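Local atomic coordinates of acylneuraminate lyase (Mycoplasma synoviae, PDB entry 4N4P), a protein that belongs to the dihydrodipicolinate synthetase family of TIM-barrel proteins, is named as an acylneuraminate lyase and assembles from four copies of the chain. Residues G9-M14 with T78-I83; G49-F54 with Q255-I260. One frame throughout, in Å; residues are numbered along the deposited sequence.

In the fold
The two contacts illustrate how a barrel divides its chemistry between interior and mouth. Contact 1 lies deep in the core, its centre about 5 Å from that of the chain, and packs the first strand against the third by carbon-to-carbon contact alone. Contact 2, with its centre about 11 Å from that of the chain, is also buried but ties the loop after strand 44-47 to helix 253-263 beyond the barrel, chiefly by a salt bridge. They share no element, yet strand 44-47 leads into the loop of contact 2 and separates the strands of contact 1. Their centres are about 13 Å apart, and Ala-13 O packs on Thr-51 CG2 at 3.3 Å.

Contact 1: residues G9-M14 with T78-I83; sequences GLFPAM and TLIAQI
Phe-11 brings the outer end of its ring, CD2, CE2 and CZ, up to Thr-78 and Ile-80, the only two residues of segment 78-83 that it touches. The methyl group of Thr-78 comes in at the ring edge, close to the ring plane, with CG2 3.6 Å from Phe-11 CE2. The same threonine extends the contact through its branch carbon, since CB lies 3.8 Å from Phe-11 CZ. Ile-80 approaches obliquely, its chain running at about a right angle to that of the phenylalanine: CD1 sits 3.7 Å from Phe-11 CE2 and 3.8 Å from Phe-11 CD2, so that one terminal methyl spans a single ring bond.

Torsions decide what each branch offers. In Thr-78, CG2 stands opposite the backbone N (chi1 -57° for OG1), which gives the methyl to the ring while OG1 turns to a hydrogen bond with Lys-6 O. Within segment 9-14, the carbonyl O of Gly-9 also lies in the ring plane at an edge, 3.8 Å from Phe-11 CD1, on the side remote from Thr-78.

The strands are not neighbours in the sheet. Strand 44-47 runs between them, and the CA atoms of Phe-11 and Thr-78 remain 8.3 Å apart. Side-chain alternation gives the two faces of strand 9-12 different tasks: Leu-10 packs outward on helix 212-227, whereas Phe-11 fills the barrel interior, where Ile-80 also rests on Tyr-46. Backbone bonds of Gly-9 and Phe-11 to Phe-207, and of Leu-10 to Asp-43 and Gly-44, link the first strand to both flanking strands, as closure of a TIM barrel requires. Inside the barrel, past strand 44-47, the two segments meet through apolar groups alone, which implies an association governed by shape and burial rather than by directional bonding.

Contact 2: residues G49-F54 with Q255-I260; sequences GSTGEF and QSLKAI
Glu-53 and Lys-258 reach for each other from opposite directions and supply the ionic part of the contact. Lys-258 NZ donates to Glu-53 OE2 at 2.7 Å, meeting the syn side of that oxygen 24° out of the carboxylate plane. Both chains are extended beyond CG, and this length lets a loop and a helix be joined across a wide backbone gap. The pair is held at both ends: the lysine ammonium also donates to Thr-16 O and Tyr-270 O, while Glu-53 OE1 accepts from Arg-272 N. Three oxygens thus grip the buried NZ, and each carboxylate oxygen has its own donor, an arrangement that probably favours the charged forms of both groups.

The apolar part is slight. Thr-51 CG2 touches Leu-257 CD1 at 4.0 Å, the two side chains crossing at about a right angle. Leu-257 continues this packing onto Asn-213 and Val-214 of helix 212-227.

Backbone bonds shape the loop itself. Glu-53 N bonds to Ser-50 O at 3.0 Å, and Glu-53 adopts a left-handed backbone conformation (phi 54°, psi 40°) where the loop turns. Ser-50 looks instead to a second subunit, bonding through O to Tyr-114 and through OG to Tyr-113 of that chain.

Gly-Ser-Thr-Gly-Glu in this loop matches the Gly-x-x-Gly-Glu motif of the family, placed at the end of the TIM barrel where the C-terminal ends of its strands open; here its glutamate joins that mouth to the C-terminal helical extension.

Contact 1: residues G9-M14 with T78-I83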
loop_
_atom_site.group_PDB
_atom_site.type_symbol
_atom_site.label_atom_id
_atom_site.label_comp_id
_atom_site.label_asym_id
_atom_site.label_seq_id
_atom_site.Cartn_x
_atom_site.Cartn_y
_atom_site.Cartn_z
ATOM N N GLY A 9 -22.892 11.586 21.897
ATOM C CA GLY A 9 -23.470 12.472 20.913
ATOM C C GLY A 9 -22.445 13.065 19.960
ATOM O O GLY A 9 -21.411 12.438 19.649
ATOM N N LEU A 10 -22.727 14.286 19.502
ATOM C CA LEU A 10 -21.907 14.892 18.456
ATOM C C LEU A 10 -20.945 15.944 18.982
ATOM O O LEU A 10 -21.350 16.884 19.682
ATOM C CB LEU A 10 -22.781 15.534 17.387
ATOM C CG LEU A 10 -23.694 14.587 16.627
ATOM C CD1 LEU A 10 -24.517 15.438 15.624
ATOM C CD2 LEU A 10 -22.871 13.510 15.888
ATOM N N PHE A 11 -19.683 15.785 18.589
ATOM C CA PHE A 11 -18.594 16.713 18.918
ATOM C C PHE A 11 -17.943 17.204 17.614
ATOM O O PHE A 11 -17.009 16.566 17.135
ATOM C CB PHE A 11 -17.526 15.982 19.722
ATOM C CG PHE A 11 -17.927 15.674 21.143
ATOM C CD1 PHE A 11 -18.979 14.810 21.414
ATOM C CD2 PHE A 11 -17.255 16.263 22.196
ATOM C CE1 PHE A 11 -19.362 14.533 22.731
ATOM C CE2 PHE A 11 -17.601 15.979 23.533
ATOM C CZ PHE A 11 -18.665 15.147 23.796
ATOM N N PRO A 12 -18.392 18.342 17.066
ATOM C CA PRO A 12 -17.672 18.916 15.929
ATOM C C PRO A 12 -16.207 19.157 16.293
ATOM O O PRO A 12 -15.876 19.601 17.422
ATOM C CB PRO A 12 -18.373 20.271 15.699
ATOM C CG PRO A 12 -19.085 20.559 17.040
ATOM C CD PRO A 12 -19.508 19.209 17.506
ATOM N N ALA A 13 -15.334 18.842 15.350
ATOM C CA ALA A 13 -13.928 19.217 15.448
ATOM C C ALA A 13 -13.824 20.667 14.985
ATOM O O ALA A 13 -13.790 20.968 13.782
ATOM C CB ALA A 13 -13.064 18.295 14.600
ATOM N N MET A 14 -13.830 21.562 15.956
ATOM C CA MET A 14 -14.030 22.987 15.709
ATOM C C MET A 14 -12.957 23.584 14.818
ATOM O O MET A 14 -11.798 23.323 15.023
ATOM C CB MET A 14 -14.007 23.748 17.035
ATOM C CG MET A 14 -14.621 25.145 16.901
ATOM S SD MET A 14 -14.433 26.061 18.424
ATOM C CE MET A 14 -12.756 26.642 18.296
ATOM N N THR A 78 -19.923 19.731 26.539
ATOM C CA THR A 78 -18.677 19.034 26.919
ATOM C C THR A 78 -17.543 19.581 26.065
ATOM O O THR A 78 -17.770 19.869 24.894
ATOM C CB THR A 78 -18.862 17.523 26.692
ATOM O OG1 THR A 78 -20.005 17.092 27.466
ATOM C CG2 THR A 78 -17.607 16.689 27.107
ATOM N N LEU A 79 -16.358 19.732 26.649
ATOM C CA LEU A 79 -15.202 20.227 25.884
ATOM C C LEU A 79 -14.057 19.256 25.911
ATOM O O LEU A 79 -13.699 18.747 26.955
ATOM C CB LEU A 79 -14.722 21.578 26.429
ATOM C CG LEU A 79 -15.679 22.781 26.338
ATOM C CD1 LEU A 79 -15.052 24.017 26.955
ATOM C CD2 LEU A 79 -16.116 23.065 24.892
ATOM N N ILE A 80 -13.466 19.016 24.746
ATOM C CA ILE A 80 -12.267 18.212 24.622
ATOM C C ILE A 80 -11.251 19.021 23.847
ATOM O O ILE A 80 -11.584 19.603 22.829
ATOM C CB ILE A 80 -12.528 16.877 23.881
ATOM C CG1 ILE A 80 -13.687 16.103 24.538
ATOM C CG2 ILE A 80 -11.269 16.029 23.864
ATOM C CD1 ILE A 80 -14.070 14.833 23.796
ATOM N N ALA A 81 -10.016 19.084 24.350
ATOM C CA ALA A 81 -8.937 19.798 23.666
ATOM C C ALA A 81 -7.863 18.843 23.184
ATOM O O ALA A 81 -7.297 18.099 23.975
ATOM C CB ALA A 81 -8.278 20.834 24.628
ATOM N N GLN A 82 -7.562 18.893 21.888
ATOM C CA GLN A 82 -6.418 18.152 21.336
ATOM C C GLN A 82 -5.196 19.023 21.606
ATOM O O GLN A 82 -5.191 20.188 21.225
ATOM C CB GLN A 82 -6.603 17.959 19.824
ATOM C CG GLN A 82 -5.689 16.896 19.207
ATOM C CD GLN A 82 -4.230 17.279 19.236
ATOM O OE1 GLN A 82 -3.390 16.489 19.639
ATOM N NE2 GLN A 82 -3.915 18.492 18.783
ATOM N N ILE A 83 -4.190 18.486 22.303
ATOM C CA ILE A 83 -3.116 19.330 22.834
ATOM C C ILE A 83 -1.742 18.805 22.444
ATOM O O ILE A 83 -0.719 19.338 22.875
ATOM C CB ILE A 83 -3.217 19.442 24.379
ATOM C CG1 ILE A 83 -3.127 18.051 25.012
ATOM C CG2 ILE A 83 -4.524 20.178 24.779
ATOM C CD1 ILE A 83 -2.473 18.083 26.387
#

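Contact 2: residues G49-F54 with Q255-I260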
loop_
_atom_site.group_PDB
_atom_site.type_symbol
_atom_site.label_atom_id
_atom_site.label_comp_id
_atom_site.label_asym_id
_atom_site.label_seq_id
_atom_site.Cartn_x
_atom_site.Cartn_y
_atom_site.Cartn_z
ATOM N N GLY A 49 -7.783 20.378 16.994
ATOM C CA GLY A 49 -7.368 19.140 16.356
ATOM C C GLY A 49 -6.971 19.508 14.928
ATOM O O GLY A 49 -6.815 20.693 14.617
ATOM N N SER A 50 -6.797 18.493 14.071
ATOM C CA SER A 50 -6.449 18.734 12.651
ATOM C C SER A 50 -7.387 19.747 11.984
ATOM O O SER A 50 -6.939 20.624 11.244
ATOM C CB SER A 50 -6.485 17.415 11.868
ATOM O OG SER A 50 -5.563 16.524 12.463
ATOM N N THR A 51 -8.685 19.617 12.240
ATOM C CA THR A 51 -9.682 20.481 11.615
ATOM C C THR A 51 -9.576 21.897 12.143
ATOM O O THR A 51 -9.986 22.846 11.479
ATOM C CB THR A 51 -11.125 19.952 11.842
ATOM O OG1 THR A 51 -11.152 18.556 11.498
ATOM C CG2 THR A 51 -12.096 20.708 10.955
ATOM N N GLY A 52 -9.004 22.020 13.340
ATOM C CA GLY A 52 -8.708 23.329 13.953
ATOM C C GLY A 52 -7.359 23.915 13.543
ATOM O O GLY A 52 -6.909 24.889 14.129
ATOM N N GLU A 53 -6.735 23.325 12.517
ATOM C CA GLU A 53 -5.459 23.791 11.993
ATOM C C GLU A 53 -4.379 23.906 13.070
ATOM O O GLU A 53 -3.584 24.853 13.060
ATOM C CB GLU A 53 -5.661 25.132 11.249
ATOM C CG GLU A 53 -6.495 24.929 9.973
ATOM C CD GLU A 53 -6.943 26.243 9.335
ATOM O OE1 GLU A 53 -6.107 26.907 8.710
ATOM O OE2 GLU A 53 -8.131 26.592 9.434
ATOM N N PHE A 54 -4.346 22.942 13.994
ATOM C CA PHE A 54 -3.524 23.115 15.192
ATOM C C PHE A 54 -2.052 23.261 14.862
ATOM O O PHE A 54 -1.361 23.987 15.552
ATOM C CB PHE A 54 -3.722 22.004 16.238
ATOM C CG PHE A 54 -3.063 20.719 15.897
ATOM C CD1 PHE A 54 -1.948 20.293 16.621
ATOM C CD2 PHE A 54 -3.565 19.915 14.875
ATOM C CE1 PHE A 54 -1.327 19.108 16.317
ATOM C CE2 PHE A 54 -2.953 18.722 14.549
ATOM C CZ PHE A 54 -1.824 18.312 15.279
ATOM N N GLN A 255 -11.818 25.428 4.457
ATOM C CA GLN A 255 -12.293 26.602 3.710
ATOM C C GLN A 255 -13.805 26.542 3.532
ATOM O O GLN A 255 -14.480 27.566 3.642
ATOM C CB GLN A 255 -11.645 26.681 2.322
ATOM C CG GLN A 255 -10.104 26.802 2.341
ATOM C CD GLN A 255 -9.414 25.454 2.208
ATOM O OE1 GLN A 255 -9.867 24.466 2.786
ATOM N NE2 GLN A 255 -8.308 25.402 1.433
ATOM N N SER A 256 -14.318 25.342 3.246
ATOM C CA SER A 256 -15.744 25.143 3.028
ATOM C C SER A 256 -16.535 25.295 4.316
ATOM O O SER A 256 -17.592 25.954 4.336
ATOM C CB SER A 256 -15.993 23.756 2.443
ATOM O OG SER A 256 -15.421 23.655 1.155
ATOM N N LEU A 257 -16.047 24.671 5.383
ATOM C CA LEU A 257 -16.724 24.822 6.689
ATOM C C LEU A 257 -16.783 26.304 7.092
ATOM O O LEU A 257 -17.822 26.809 7.519
ATOM C CB LEU A 257 -16.032 24.002 7.782
ATOM C CG LEU A 257 -16.092 22.471 7.623
ATOM C CD1 LEU A 257 -15.207 21.794 8.725
ATOM C CD2 LEU A 257 -17.525 21.990 7.709
ATOM N N LYS A 258 -15.658 26.997 6.948
ATOM C CA LYS A 258 -15.612 28.408 7.349
ATOM C C LYS A 258 -16.542 29.244 6.484
ATOM O O LYS A 258 -17.293 30.067 7.004
ATOM C CB LYS A 258 -14.170 28.932 7.336
ATOM C CG LYS A 258 -13.389 28.472 8.596
ATOM C CD LYS A 258 -11.906 28.764 8.496
ATOM C CE LYS A 258 -11.182 28.219 9.741
ATOM N NZ LYS A 258 -9.724 28.678 9.868
ATOM N N ALA A 259 -16.551 28.981 5.179
ATOM C CA ALA A 259 -17.444 29.697 4.263
ATOM C C ALA A 259 -18.917 29.494 4.582
ATOM O O ALA A 259 -19.736 30.431 4.490
ATOM C CB ALA A 259 -17.157 29.294 2.816
ATOM N N ILE A 260 -19.263 28.260 4.950
ATOM C CA ILE A 260 -20.645 27.952 5.339
ATOM C C ILE A 260 -21.016 28.725 6.590
ATOM O O ILE A 260 -22.078 29.338 6.658
ATOM C CB ILE A 260 -20.884 26.435 5.465
ATOM C CG1 ILE A 260 -20.772 25.802 4.067
ATOM C CG2 ILE A 260 -22.273 26.148 6.111
ATOM C CD1 ILE A 260 -20.605 24.250 4.079
#